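Local coordinates for protein pullulanase (Klebsiella oxytoca, PDB 2YOC) that hydrolyses alpha-1,6-glucosidic linkages in pullulan and in branched dextrins, as a glycosyl hydrolase associated with type 2 secretion, at residues R24-A29 with D257-S262; A29-A34 with D150-A155; V43-D48 with T138-A143. All coordinates share one frame; numbering follows the deposited sequence.

Interaction 1: R24-A29 with D257-S262; sequences RLPDVA and DGILIS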
loop_
_atom_site.group_PDB
_atom_site.type_symbol
_atom_site.label_atom_id
_atom_site.label_comp_id
_atom_site.label_asym_id
_atom_site.label_seq_id
_atom_site.Cartn_x
_atom_site.Cartn_y
_atom_site.Cartn_z
ATOM N N ARG B 24 19.612 60.078 9.895
ATOM C CA ARG B 24 19.564 60.552 11.269
ATOM C C ARG B 24 18.509 59.835 12.120
ATOM O O ARG B 24 17.579 59.222 11.585
ATOM C CB ARG B 24 19.398 62.086 11.326
ATOM C CG ARG B 24 18.325 62.661 10.401
ATOM C CD ARG B 24 17.964 64.081 10.789
ATOM N NE ARG B 24 16.998 64.168 11.889
ATOM C CZ ARG B 24 15.678 64.183 11.723
ATOM N NH1 ARG B 24 15.154 64.069 10.509
ATOM N NH2 ARG B 24 14.873 64.294 12.773
ATOM N N LEU B 25 18.690 59.892 13.443
ATOM C CA LEU B 25 17.806 59.287 14.442
ATOM C C LEU B 25 16.465 60.062 14.533
ATOM O O LEU B 25 16.459 61.225 14.133
ATOM C CB LEU B 25 18.541 59.320 15.799
ATOM C CG LEU B 25 19.198 58.020 16.286
ATOM C CD1 LEU B 25 20.365 57.634 15.437
ATOM C CD2 LEU B 25 19.677 58.153 17.705
ATOM N N PRO B 26 15.328 59.506 15.051
ATOM C CA PRO B 26 14.087 60.314 15.156
ATOM C C PRO B 26 14.235 61.579 16.004
ATOM O O PRO B 26 15.011 61.550 16.955
ATOM C CB PRO B 26 13.072 59.340 15.780
ATOM C CG PRO B 26 13.882 58.314 16.474
ATOM C CD PRO B 26 15.103 58.152 15.582
ATOM N N ASP B 27 13.558 62.703 15.630
ATOM C CA ASP B 27 13.656 63.975 16.380
ATOM C C ASP B 27 12.951 63.906 17.737
ATOM O O ASP B 27 11.863 64.440 17.934
ATOM C CB ASP B 27 13.253 65.212 15.548
ATOM C CG ASP B 27 13.648 66.562 16.159
ATOM O OD1 ASP B 27 14.517 66.584 17.072
ATOM O OD2 ASP B 27 13.128 67.597 15.690
ATOM N N VAL B 28 13.591 63.205 18.658
ATOM C CA VAL B 28 13.156 62.943 20.024
ATOM C C VAL B 28 14.433 63.061 20.858
ATOM O O VAL B 28 15.437 62.440 20.502
ATOM C CB VAL B 28 12.547 61.506 20.128
ATOM C CG1 VAL B 28 12.449 61.043 21.595
ATOM C CG2 VAL B 28 11.190 61.402 19.413
ATOM N N ALA B 29 14.420 63.847 21.933
ATOM C CA ALA B 29 15.607 63.995 22.774
ATOM C C ALA B 29 15.947 62.658 23.475
ATOM O O ALA B 29 15.061 61.810 23.651
ATOM C CB ALA B 29 15.385 65.092 23.800
ATOM N N ASP B 257 13.183 61.262 4.058
ATOM C CA ASP B 257 13.736 62.354 4.859
ATOM C C ASP B 257 15.040 61.973 5.571
ATOM O O ASP B 257 15.745 62.847 6.091
ATOM C CB ASP B 257 12.678 62.871 5.868
ATOM C CG ASP B 257 12.100 61.813 6.797
ATOM O OD1 ASP B 257 12.882 61.170 7.524
ATOM O OD2 ASP B 257 10.854 61.647 6.814
ATOM N N GLY B 258 15.340 60.680 5.603
ATOM C CA GLY B 258 16.560 60.183 6.227
ATOM C C GLY B 258 16.407 59.682 7.646
ATOM O O GLY B 258 17.403 59.501 8.347
ATOM N N ILE B 259 15.173 59.455 8.099
ATOM C CA ILE B 259 15.033 58.896 9.432
ATOM C C ILE B 259 15.217 57.386 9.336
ATOM O O ILE B 259 14.635 56.718 8.466
ATOM C CB ILE B 259 13.829 59.405 10.258
ATOM C CG1 ILE B 259 13.971 60.922 10.501
ATOM C CG2 ILE B 259 13.727 58.664 11.608
ATOM C CD1 ILE B 259 12.732 61.592 10.923
ATOM N N LEU B 260 16.165 56.893 10.142
ATOM C CA LEU B 260 16.570 55.501 10.206
ATOM C C LEU B 260 15.391 54.600 10.474
ATOM O O LEU B 260 14.619 54.839 11.420
ATOM C CB LEU B 260 17.613 55.329 11.315
ATOM C CG LEU B 260 18.100 53.919 11.539
ATOM C CD1 LEU B 260 19.519 53.789 11.120
ATOM C CD2 LEU B 260 17.861 53.491 12.974
ATOM N N ILE B 261 15.268 53.560 9.638
ATOM C CA ILE B 261 14.248 52.539 9.819
ATOM C C ILE B 261 14.997 51.378 10.472
ATOM O O ILE B 261 14.674 50.984 11.600
ATOM C CB ILE B 261 13.527 52.142 8.485
ATOM C CG1 ILE B 261 13.119 53.374 7.636
ATOM C CG2 ILE B 261 12.314 51.246 8.766
ATOM C CD1 ILE B 261 12.649 53.067 6.206
ATOM N N SER B 262 16.075 50.909 9.788
ATOM C CA SER B 262 16.894 49.759 10.174
ATOM C C SER B 262 18.383 49.952 9.870
ATOM O O SER B 262 18.758 50.565 8.863
ATOM C CB SER B 262 16.388 48.506 9.454
ATOM O OG SER B 262 16.405 47.359 10.292
#
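Arg24 O is gripped twice from the far segment: Leu260 N donates to it at 3.1 Å, and Ile259 CA sends a weaker C-H...O contact at 3.4 Å. The same residue also acts as a donor, Arg24 N to Gly258 O at 2.8 Å in a nearly straight line (170° at the hydrogen). Arg24 thus bonds to the residues on either side of Ile259, which makes a single beta bridge between the N-terminal arm of the chain and the pullulanase N2 domain, just where strand 260-267 starts.

The bridge is backed by side chains. The Arg24 chain leaves with CG between the backbone N and the carbonyl carbon and then bends sharply (chi3 -82°), which brings one guanidinium face over Ile259. NH1 lies 3.4 Å from Ile259 CG1, with CD1 of the same residue close by. Asp27 CA sits at the edge of the guanidinium, in its plane. Asp257 OD1 is 4.7 Å from Arg24 NH1, too far for a salt bridge, although its charge may still favour the arginine electrostatically. That oxygen is engaged by Ile259 N at 2.9 Å, forming an Asx turn that leads the chain into the bridged residue.

Around the bridge, Leu25 pairs through its backbone with Gly202, while the side chains of Leu25 and Leu260 both pack on Phe204. Beyond the bridge the arm turns away: Val28 N bonds back to Pro26 O in an inverse gamma turn centred on Asp27. The second branch of Ile259 meets the arm at Pro26, where CG2 lies 4.2 Å from the ring carbon CD and a little closer to the ring nitrogen.

Interaction 2: A29-A34 with D150-A155; sequences AVPGEA and DSRADA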
loop_
_atom_site.group_PDB
_atom_site.type_symbol
_atom_site.label_atom_id
_atom_site.label_comp_id
_atom_site.label_asym_id
_atom_site.label_seq_id
_atom_site.Cartn_x
_atom_site.Cartn_y
_atom_site.Cartn_z
ATOM N N ALA B 29 14.420 63.847 21.933
ATOM C CA ALA B 29 15.607 63.995 22.774
ATOM C C ALA B 29 15.947 62.658 23.475
ATOM O O ALA B 29 15.061 61.810 23.651
ATOM C CB ALA B 29 15.385 65.092 23.800
ATOM N N VAL B 30 17.232 62.447 23.825
ATOM C CA VAL B 30 17.617 61.212 24.506
ATOM C C VAL B 30 17.067 61.210 25.943
ATOM O O VAL B 30 17.198 62.217 26.641
ATOM C CB VAL B 30 19.115 60.812 24.387
ATOM C CG1 VAL B 30 19.542 60.686 22.933
ATOM C CG2 VAL B 30 20.035 61.767 25.139
ATOM N N PRO B 31 16.387 60.127 26.366
ATOM C CA PRO B 31 15.795 60.100 27.717
ATOM C C PRO B 31 16.777 60.057 28.880
ATOM O O PRO B 31 17.898 59.552 28.742
ATOM C CB PRO B 31 14.933 58.851 27.691
ATOM C CG PRO B 31 15.579 57.977 26.682
ATOM C CD PRO B 31 16.117 58.882 25.629
ATOM N N GLY B 32 16.312 60.547 30.028
ATOM C CA GLY B 32 17.111 60.631 31.244
ATOM C C GLY B 32 16.557 59.958 32.481
ATOM O O GLY B 32 16.522 60.574 33.551
ATOM N N GLU B 33 16.173 58.670 32.352
ATOM C CA GLU B 33 15.668 57.797 33.425
ATOM C C GLU B 33 14.274 58.106 33.943
ATOM O O GLU B 33 13.460 57.190 34.054
ATOM C CB GLU B 33 16.662 57.644 34.608
ATOM C CG GLU B 33 18.080 57.211 34.257
ATOM C CD GLU B 33 18.228 56.137 33.195
ATOM O OE1 GLU B 33 18.129 54.935 33.530
ATOM O OE2 GLU B 33 18.435 56.510 32.020
ATOM N N ALA B 34 14.006 59.372 34.296
ATOM C CA ALA B 34 12.746 59.851 34.882
ATOM C C ALA B 34 12.535 59.383 36.337
ATOM O O ALA B 34 11.969 60.140 37.130
ATOM C CB ALA B 34 11.545 59.493 34.006
ATOM N N ASP B 150 22.145 50.261 31.624
ATOM C CA ASP B 150 22.209 51.032 32.868
ATOM C C ASP B 150 21.363 52.301 32.755
ATOM O O ASP B 150 20.900 52.843 33.768
ATOM C CB ASP B 150 23.665 51.364 33.260
ATOM C CG ASP B 150 24.478 52.080 32.196
ATOM O OD1 ASP B 150 24.616 51.525 31.074
ATOM O OD2 ASP B 150 25.018 53.180 32.496
ATOM N N SER B 151 21.160 52.765 31.519
ATOM C CA SER B 151 20.390 53.963 31.268
ATOM C C SER B 151 19.351 53.795 30.177
ATOM O O SER B 151 19.458 52.908 29.329
ATOM C CB SER B 151 21.306 55.152 30.980
ATOM O OG SER B 151 21.632 55.289 29.607
ATOM N N ARG B 152 18.348 54.670 30.209
ATOM C CA ARG B 152 17.291 54.761 29.224
ATOM C C ARG B 152 17.938 55.270 27.928
ATOM O O ARG B 152 17.528 54.870 26.837
ATOM C CB ARG B 152 16.234 55.744 29.720
ATOM C CG ARG B 152 14.822 55.288 29.450
ATOM C CD ARG B 152 14.027 55.435 30.711
ATOM N NE ARG B 152 12.712 56.039 30.510
ATOM C CZ ARG B 152 12.456 57.337 30.643
ATOM N NH1 ARG B 152 13.432 58.189 30.936
ATOM N NH2 ARG B 152 11.230 57.795 30.470
ATOM N N ALA B 153 18.991 56.117 28.067
ATOM C CA ALA B 153 19.784 56.690 26.976
ATOM C C ALA B 153 20.489 55.575 26.184
ATOM O O ALA B 153 20.243 55.425 24.977
ATOM C CB ALA B 153 20.807 57.676 27.537
ATOM N N ASP B 154 21.301 54.753 26.900
ATOM C CA ASP B 154 22.047 53.603 26.381
ATOM C C ASP B 154 21.116 52.647 25.634
ATOM O O ASP B 154 21.487 52.131 24.574
ATOM C CB ASP B 154 22.781 52.875 27.524
ATOM C CG ASP B 154 23.993 53.604 28.086
ATOM O OD1 ASP B 154 23.913 54.842 28.274
ATOM O OD2 ASP B 154 25.003 52.928 28.390
ATOM N N ALA B 155 19.888 52.467 26.162
ATOM C CA ALA B 155 18.849 51.648 25.557
ATOM C C ALA B 155 18.314 52.318 24.284
ATOM O O ALA B 155 18.274 51.679 23.239
ATOM C CB ALA B 155 17.721 51.422 26.544
#
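Pro31 sits against the first turn of helix 152-159, just after its N-cap Ser151, and the chain that follows the proline supplies a carboxylate to the same helix start. The pyrrolidine ring faces Arg152: Pro31 CB lies 3.6 Å from Arg152 NH1, over one face of the guanidinium, and Pro31 CG rests near the carbonyl of the same residue. Pro31 O comes down beside the helix to reach Ala153 CB at 3.7 Å. The proline ring also touches Tyr96 and, from further along the same helix, Phe156.

At Gly32 the chain starts to reverse, and Ala34 N bonds back to Gly32 O in a classic gamma turn centred on Glu33 (phi 72°). The Glu33 side chain sets out away from the helix but folds back at chi2 (-41°), carrying its carboxylate to the helix start. There OE2 accepts from Arg152 N at 2.6 Å, using its syn lone pair on an almost straight bond. A negative group placed here would probably be favoured by the helix N-terminus. Glu33 does not pair with the arginine head: the two flat groups stand almost perpendicular, and OE2 is 5.4 Å from Arg152 NH1. Instead the peptide oxygen Glu33 O hangs over the guanidinium, toward its rim, on the face opposite Pro31, so that the flat group is sandwiched between the proline and the turn. Its salt bridge is made elsewhere, from Arg152 NH2 to Asp94 OD2.

Ala34 follows, its CB 3.8 Å from Arg152 NH1. On the helix side Ser151 OG donates to Asp154 OD1 at 2.7 Å, meeting that oxygen from above the carboxylate plane.

Interaction 3: V43-D48 with T138-A143; sequences VIHLVD and TVSVIA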
loop_
_atom_site.group_PDB
_atom_site.type_symbol
_atom_site.label_atom_id
_atom_site.label_comp_id
_atom_site.label_asym_id
_atom_site.label_seq_id
_atom_site.Cartn_x
_atom_site.Cartn_y
_atom_site.Cartn_z
ATOM N N VAL B 43 14.356 49.564 39.973
ATOM C CA VAL B 43 13.523 50.152 38.930
ATOM C C VAL B 43 13.907 49.679 37.515
ATOM O O VAL B 43 15.071 49.778 37.128
ATOM C CB VAL B 43 13.262 51.676 39.095
ATOM C CG1 VAL B 43 14.455 52.522 38.677
ATOM C CG2 VAL B 43 12.004 52.109 38.354
ATOM N N ILE B 44 12.935 49.090 36.783
ATOM C CA ILE B 44 13.118 48.589 35.412
ATOM C C ILE B 44 12.304 49.464 34.450
ATOM O O ILE B 44 11.094 49.618 34.637
ATOM C CB ILE B 44 12.770 47.071 35.246
ATOM C CG1 ILE B 44 13.343 46.160 36.375
ATOM C CG2 ILE B 44 13.107 46.543 33.837
ATOM C CD1 ILE B 44 14.889 46.095 36.607
ATOM N N HIS B 45 12.975 50.039 33.434
ATOM C CA HIS B 45 12.339 50.881 32.422
ATOM C C HIS B 45 12.100 50.095 31.153
ATOM O O HIS B 45 13.015 49.435 30.639
ATOM C CB HIS B 45 13.236 52.061 32.029
ATOM C CG HIS B 45 13.638 52.973 33.137
ATOM N ND1 HIS B 45 14.844 52.812 33.796
ATOM C CD2 HIS B 45 13.031 54.090 33.596
ATOM C CE1 HIS B 45 14.911 53.811 34.662
ATOM N NE2 HIS B 45 13.846 54.609 34.572
ATOM N N LEU B 46 10.893 50.207 30.605
ATOM C CA LEU B 46 10.646 49.605 29.310
ATOM C C LEU B 46 10.793 50.753 28.332
ATOM O O LEU B 46 10.112 51.776 28.465
ATOM C CB LEU B 46 9.261 48.943 29.181
ATOM C CG LEU B 46 9.015 48.243 27.834
ATOM C CD1 LEU B 46 9.332 46.795 27.925
ATOM C CD2 LEU B 46 7.598 48.424 27.344
ATOM N N VAL B 47 11.745 50.631 27.414
ATOM C CA VAL B 47 11.922 51.671 26.423
ATOM C C VAL B 47 11.024 51.287 25.240
ATOM O O VAL B 47 11.308 50.335 24.495
ATOM C CB VAL B 47 13.398 51.975 26.074
ATOM C CG1 VAL B 47 13.492 53.175 25.134
ATOM C CG2 VAL B 47 14.212 52.245 27.340
ATOM N N ASP B 48 9.860 51.963 25.177
ATOM C CA ASP B 48 8.850 51.723 24.156
ATOM C C ASP B 48 9.229 52.426 22.882
ATOM O O ASP B 48 9.217 53.660 22.811
ATOM C CB ASP B 48 7.440 52.137 24.630
ATOM C CG ASP B 48 6.294 51.605 23.779
ATOM O OD1 ASP B 48 6.530 50.682 22.961
ATOM O OD2 ASP B 48 5.158 52.090 23.946
ATOM N N THR B 138 18.817 51.165 38.835
ATOM C CA THR B 138 18.028 51.794 37.776
ATOM C C THR B 138 18.547 51.183 36.466
ATOM O O THR B 138 19.691 51.415 36.062
ATOM C CB THR B 138 17.945 53.351 37.867
ATOM O OG1 THR B 138 17.922 53.918 36.557
ATOM C CG2 THR B 138 19.052 53.988 38.689
ATOM N N VAL B 139 17.717 50.327 35.873
ATOM C CA VAL B 139 18.007 49.531 34.694
ATOM C C VAL B 139 16.953 49.775 33.605
ATOM O O VAL B 139 15.839 50.181 33.924
ATOM C CB VAL B 139 18.099 48.054 35.179
ATOM C CG1 VAL B 139 17.427 47.061 34.238
ATOM C CG2 VAL B 139 19.535 47.662 35.478
ATOM N N SER B 140 17.310 49.536 32.327
ATOM C CA SER B 140 16.411 49.720 31.184
ATOM C C SER B 140 16.470 48.540 30.205
ATOM O O SER B 140 17.550 47.987 29.972
ATOM C CB SER B 140 16.738 51.020 30.458
ATOM O OG SER B 140 16.865 52.106 31.362
ATOM N N VAL B 141 15.307 48.151 29.637
ATOM C CA VAL B 141 15.201 47.045 28.671
ATOM C C VAL B 141 14.297 47.418 27.471
ATOM O O VAL B 141 13.390 48.247 27.616
ATOM C CB VAL B 141 14.822 45.664 29.303
ATOM C CG1 VAL B 141 15.932 45.126 30.193
ATOM C CG2 VAL B 141 13.501 45.719 30.067
ATOM N N ILE B 142 14.567 46.822 26.287
ATOM C CA ILE B 142 13.785 47.028 25.054
ATOM C C ILE B 142 13.163 45.678 24.678
ATOM O O ILE B 142 13.799 44.649 24.902
ATOM C CB ILE B 142 14.629 47.587 23.870
ATOM C CG1 ILE B 142 15.677 48.625 24.310
ATOM C CG2 ILE B 142 13.726 48.146 22.764
ATOM C CD1 ILE B 142 16.933 48.618 23.426
ATOM N N ALA B 143 11.943 45.672 24.105
ATOM C CA ALA B 143 11.258 44.433 23.714
ATOM C C ALA B 143 12.026 43.594 22.682
ATOM O O ALA B 143 12.465 44.122 21.658
ATOM C CB ALA B 143 9.853 44.732 23.221
#
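Ile44 lies alongside Val139, both side chains pointing the same way, and its CD1 overlaps the valine CG1 at 3.6 Å. Its other branch, CG2, reaches obliquely to Val141 CG2 at 3.9 Å. Ile44, Leu46, Val139 and Val141 share this apolar side of the sheet, where Leu46 and Val141 also pack on Val115.

The opposite side carries Val43, His45, Thr138 and Ser140. Val43 CG1 stands beside Thr138 CB at 3.7 Å. His45 grips one carbonyl with two nitrogens: Val139 O accepts from its backbone N at 2.9 Å and from its ring ND1 at 2.8 Å. With CG beside the backbone N (chi1 -58°), the ring swings back over the neighbouring strand, and ND1 approaches that oxygen from well above the carbonyl plane, 51° out of it. Thr138 OG1 lies at the ring's edge, near CE1.

Strands 41-46 and 138-141 run parallel, the one parallel pair in a three-stranded mixed sheet whose other edge is strand 99-103. Strand 138-141 falls within the bacterial pullulanase-associated domain, which belongs to the transthyretin clan. Between the two strands the bonds zigzag, as parallel pairing requires: Val139 N to Val43 O, Val141 N to His45 O, and Val47 N to Val141 O at 2.9 Å.

The three contacts follow the N-terminal arm inward. Interactions 1 and 2 share Ala29, and their centres are 17 Å apart; the arm bridges to the N2 domain first and then settles on helix 152-159. Interactions 2 and 3, with centres 9 Å apart, touch directly: Glu33 O packs against His45 NE2 at 2.7 Å, and Ser140 OG lies 3.2 Å from Arg152 N. Strand 138-141 and helix 152-159 follow each other in the chain, which puts Ser140 beside the helix start. Interaction 1 stays about 8 Å from interaction 3 at the nearest atoms. All three centres lie 41 to 47 Å from the centre of the chain, and none of their residues is a calcium ligand.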